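Local coordinates for tailspike protein (Siphovirus 9NA, PDB 3RIQ), which recognises the lipopolysaccharide of Salmonella as a phage receptor and probably cleaves its O-antigen as an endorhamnosidase, at residues W326-V337 with F348-I359. Numbering follows the deposited sequence.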
# COMPACT_ATOMS: atom_id res chain seq x y z
N TRP A 326 6.55 -8.33 14.43
CA TRP A 326 6.92 -7.56 15.62
C TRP A 326 8.31 -6.95 15.56
O TRP A 326 9.16 -7.29 14.70
CB TRP A 326 6.73 -8.35 16.92
CG TRP A 326 7.78 -9.38 17.31
CD1 TRP A 326 8.48 -10.26 16.50
CD2 TRP A 326 8.15 -9.71 18.66
NE1 TRP A 326 9.29 -11.10 17.29
CE2 TRP A 326 9.10 -10.78 18.61
CE3 TRP A 326 7.75 -9.22 19.91
CZ2 TRP A 326 9.65 -11.35 19.77
CZ3 TRP A 326 8.29 -9.79 21.08
CH2 TRP A 326 9.23 -10.84 20.99
N TRP A 327 8.50 -6.01 16.48
CA TRP A 327 9.74 -5.21 16.57
C TRP A 327 9.87 -4.66 17.98
O TRP A 327 8.89 -4.65 18.75
CB TRP A 327 9.72 -4.03 15.56
CG TRP A 327 8.50 -3.14 15.73
CD1 TRP A 327 8.36 -2.06 16.57
CD2 TRP A 327 7.24 -3.32 15.09
NE1 TRP A 327 7.08 -1.54 16.47
CE2 TRP A 327 6.37 -2.29 15.58
CE3 TRP A 327 6.75 -4.24 14.14
CZ2 TRP A 327 5.02 -2.19 15.16
CZ3 TRP A 327 5.45 -4.13 13.71
CH2 TRP A 327 4.59 -3.10 14.21
N ASP A 328 11.08 -4.24 18.31
CA ASP A 328 11.29 -3.43 19.54
C ASP A 328 12.01 -2.14 19.12
O ASP A 328 12.05 -1.80 17.94
CB ASP A 328 12.07 -4.18 20.65
CG ASP A 328 13.56 -4.33 20.34
OD1 ASP A 328 13.91 -4.22 19.15
OD2 ASP A 328 14.37 -4.54 21.29
N GLY A 329 12.63 -1.48 20.08
CA GLY A 329 13.36 -0.25 19.84
C GLY A 329 12.43 0.95 19.69
O GLY A 329 11.21 0.88 19.97
N GLN A 330 13.02 2.07 19.34
CA GLN A 330 12.25 3.30 19.18
C GLN A 330 12.65 4.05 17.95
O GLN A 330 13.65 3.73 17.33
CB GLN A 330 12.39 4.21 20.42
CG GLN A 330 13.82 4.74 20.70
CD GLN A 330 13.80 5.72 21.87
OE1 GLN A 330 13.23 6.83 21.76
NE2 GLN A 330 14.33 5.30 23.00
N LYS A 331 11.80 5.01 17.58
CA LYS A 331 11.96 5.84 16.39
C LYS A 331 11.90 5.02 15.10
O LYS A 331 12.35 5.48 14.05
CB LYS A 331 13.24 6.67 16.46
CG LYS A 331 13.23 7.69 17.59
CD LYS A 331 14.58 8.42 17.72
CE LYS A 331 14.57 9.66 16.79
NZ LYS A 331 15.87 10.31 16.52
N ASN A 332 11.29 3.85 15.17
CA ASN A 332 10.96 3.10 13.95
C ASN A 332 9.73 3.67 13.28
O ASN A 332 8.86 4.23 13.95
CB ASN A 332 10.70 1.63 14.28
CG ASN A 332 11.87 0.96 15.01
OD1 ASN A 332 12.96 0.82 14.48
ND2 ASN A 332 11.62 0.53 16.24
N ILE A 333 9.63 3.51 11.96
CA ILE A 333 8.41 3.85 11.18
C ILE A 333 7.87 2.56 10.60
O ILE A 333 8.59 1.84 9.93
CB ILE A 333 8.72 4.90 10.07
CG1 ILE A 333 9.13 6.21 10.72
CG2 ILE A 333 7.51 5.07 9.14
CD1 ILE A 333 9.71 7.25 9.75
N ILE A 334 6.61 2.25 10.92
CA ILE A 334 5.96 1.03 10.45
C ILE A 334 4.70 1.45 9.73
O ILE A 334 3.86 2.12 10.32
CB ILE A 334 5.60 0.03 11.61
CG1 ILE A 334 6.84 -0.37 12.39
CG2 ILE A 334 4.93 -1.23 11.04
CD1 ILE A 334 7.13 0.51 13.59
N ASP A 335 4.56 1.07 8.46
CA ASP A 335 3.36 1.42 7.69
C ASP A 335 2.91 0.26 6.81
O ASP A 335 3.73 -0.31 6.10
CB ASP A 335 3.60 2.66 6.79
CG ASP A 335 2.37 3.00 5.94
OD1 ASP A 335 1.29 3.21 6.56
OD2 ASP A 335 2.43 2.98 4.69
N ASN A 336 1.61 -0.07 6.86
CA ASN A 336 1.05 -1.08 5.97
C ASN A 336 1.56 -2.48 6.30
O ASN A 336 2.42 -3.05 5.60
CB ASN A 336 1.20 -0.75 4.48
CG ASN A 336 0.48 -1.76 3.59
OD1 ASN A 336 -0.27 -2.60 4.09
ND2 ASN A 336 0.75 -1.72 2.28
N VAL A 337 1.02 -3.03 7.37
CA VAL A 337 1.34 -4.40 7.80
C VAL A 337 0.02 -5.13 7.91
O VAL A 337 -0.88 -4.66 8.61
CB VAL A 337 2.08 -4.41 9.15
CG1 VAL A 337 2.27 -5.85 9.66
CG2 VAL A 337 3.44 -3.66 9.05
N PHE A 348 2.95 -6.76 17.29
CA PHE A 348 3.46 -6.53 18.65
C PHE A 348 4.61 -5.50 18.58
O PHE A 348 5.60 -5.68 17.86
CB PHE A 348 3.93 -7.87 19.26
CG PHE A 348 4.07 -7.89 20.76
CD1 PHE A 348 3.36 -8.85 21.52
CD2 PHE A 348 4.96 -7.05 21.44
CE1 PHE A 348 3.51 -8.93 22.94
CE2 PHE A 348 5.12 -7.13 22.84
CZ PHE A 348 4.39 -8.07 23.59
N ASP A 349 4.46 -4.42 19.34
CA ASP A 349 5.51 -3.42 19.55
C ASP A 349 6.06 -3.57 20.95
O ASP A 349 5.37 -3.21 21.95
CB ASP A 349 4.97 -2.00 19.25
CG ASP A 349 6.03 -0.91 19.40
OD1 ASP A 349 7.04 -1.08 20.13
OD2 ASP A 349 5.83 0.16 18.79
N ARG A 350 7.27 -4.12 21.04
CA ARG A 350 7.92 -4.41 22.31
C ARG A 350 8.76 -3.21 22.78
O ARG A 350 9.35 -3.23 23.88
CB ARG A 350 8.79 -5.68 22.18
CG ARG A 350 9.62 -5.98 23.42
CD ARG A 350 9.09 -7.03 24.31
NE ARG A 350 9.92 -8.15 23.95
CZ ARG A 350 10.20 -9.24 24.67
NH1 ARG A 350 9.67 -9.51 25.87
NH2 ARG A 350 11.03 -10.11 24.11
N GLY A 351 8.84 -2.20 21.93
CA GLY A 351 9.63 -0.99 22.23
C GLY A 351 8.76 0.16 22.70
O GLY A 351 7.80 -0.03 23.47
N THR A 352 9.10 1.36 22.25
CA THR A 352 8.36 2.55 22.63
C THR A 352 8.61 3.63 21.59
O THR A 352 9.55 3.53 20.82
CB THR A 352 8.82 3.04 24.05
OG1 THR A 352 7.96 4.07 24.52
CG2 THR A 352 10.27 3.59 24.00
N ASN A 353 7.80 4.69 21.56
CA ASN A 353 8.08 5.86 20.74
C ASN A 353 8.28 5.46 19.28
O ASN A 353 9.19 5.93 18.61
CB ASN A 353 9.30 6.62 21.32
CG ASN A 353 9.59 7.92 20.59
OD1 ASN A 353 8.68 8.60 20.11
ND2 ASN A 353 10.89 8.26 20.48
N ASN A 354 7.37 4.61 18.78
CA ASN A 354 7.32 4.26 17.36
C ASN A 354 6.07 4.81 16.71
O ASN A 354 5.06 5.08 17.38
CB ASN A 354 7.38 2.72 17.19
CG ASN A 354 8.69 2.14 17.69
OD1 ASN A 354 9.75 2.57 17.26
ND2 ASN A 354 8.62 1.20 18.63
N ASP A 355 6.15 4.96 15.39
CA ASP A 355 5.05 5.47 14.58
C ASP A 355 4.51 4.36 13.71
O ASP A 355 5.24 3.81 12.89
CB ASP A 355 5.54 6.65 13.75
CG ASP A 355 5.70 7.88 14.58
OD1 ASP A 355 4.67 8.49 14.93
OD2 ASP A 355 6.83 8.25 14.91
N ILE A 356 3.24 4.04 13.92
CA ILE A 356 2.61 2.81 13.40
C ILE A 356 1.35 3.17 12.67
O ILE A 356 0.43 3.73 13.27
CB ILE A 356 2.24 1.87 14.58
CG1 ILE A 356 3.46 1.51 15.43
CG2 ILE A 356 1.57 0.58 14.10
CD1 ILE A 356 3.13 0.81 16.73
N THR A 357 1.28 2.84 11.39
CA THR A 357 0.12 3.19 10.57
C THR A 357 -0.34 2.08 9.67
O THR A 357 0.45 1.28 9.23
CB THR A 357 0.39 4.45 9.68
OG1 THR A 357 1.54 4.25 8.86
CG2 THR A 357 0.61 5.70 10.52
N ASN A 358 -1.65 2.04 9.43
CA ASN A 358 -2.24 1.13 8.42
C ASN A 358 -1.96 -0.33 8.71
O ASN A 358 -1.41 -1.07 7.88
CB ASN A 358 -1.82 1.58 7.02
CG ASN A 358 -2.38 2.95 6.69
OD1 ASN A 358 -3.60 3.15 6.80
ND2 ASN A 358 -1.52 3.90 6.40
N ILE A 359 -2.34 -0.76 9.90
CA ILE A 359 -2.19 -2.14 10.34
C ILE A 359 -3.51 -2.86 10.21
O ILE A 359 -4.53 -2.31 10.64
CB ILE A 359 -1.76 -2.19 11.83
CG1 ILE A 359 -0.55 -1.31 12.08
CG2 ILE A 359 -1.50 -3.63 12.28
CD1 ILE A 359 0.71 -1.71 11.33
O HOH W 1 9.23 7.00 14.62
O HOH W 2 4.02 4.94 9.71
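W327 hangs its indole over the next coil, where NE1 donates to D349 OD2 at 3.1 Å, coming down from above the carboxylate plane. F348 O and the CA of D349 lie over one face of that indole, and I334 CG1 backs the other, while I356 CD1 meets its edge 3.9 Å from CZ2. N354 ties the turns together. N354 ND2 gives hydrogen bonds to D349 OD2 and, at 2.9 Å, to G329 O, whose opposite face takes T352 N. N354 OD1 accepts from N332 N in the carbonyl plane at 2.9 Å; chi1 of -63° lays the amide beside its own backbone N, alongside that of N332. On the outer face W326 turns the edge of its six-membered ring to the face of F348, a T-shaped pair with planes at 84°, and R350 runs beside the same indole. Farther along, D335 OD1 is gripped twice: T357 OG1 donates from the anti side at 2.5 Å, and N358 ND2 donates to its syn lone pair at 2.9 Å. I334, I356, V337 and I359 point inward. These are successive rungs of a right-handed parallel beta-helix: strand 333-340 pairs with 311-318 as well as 355-362, strand 347-349 lies between 326-327 and 374-376, and D335 and D355 pack on V338 and Y340 of a second subunit.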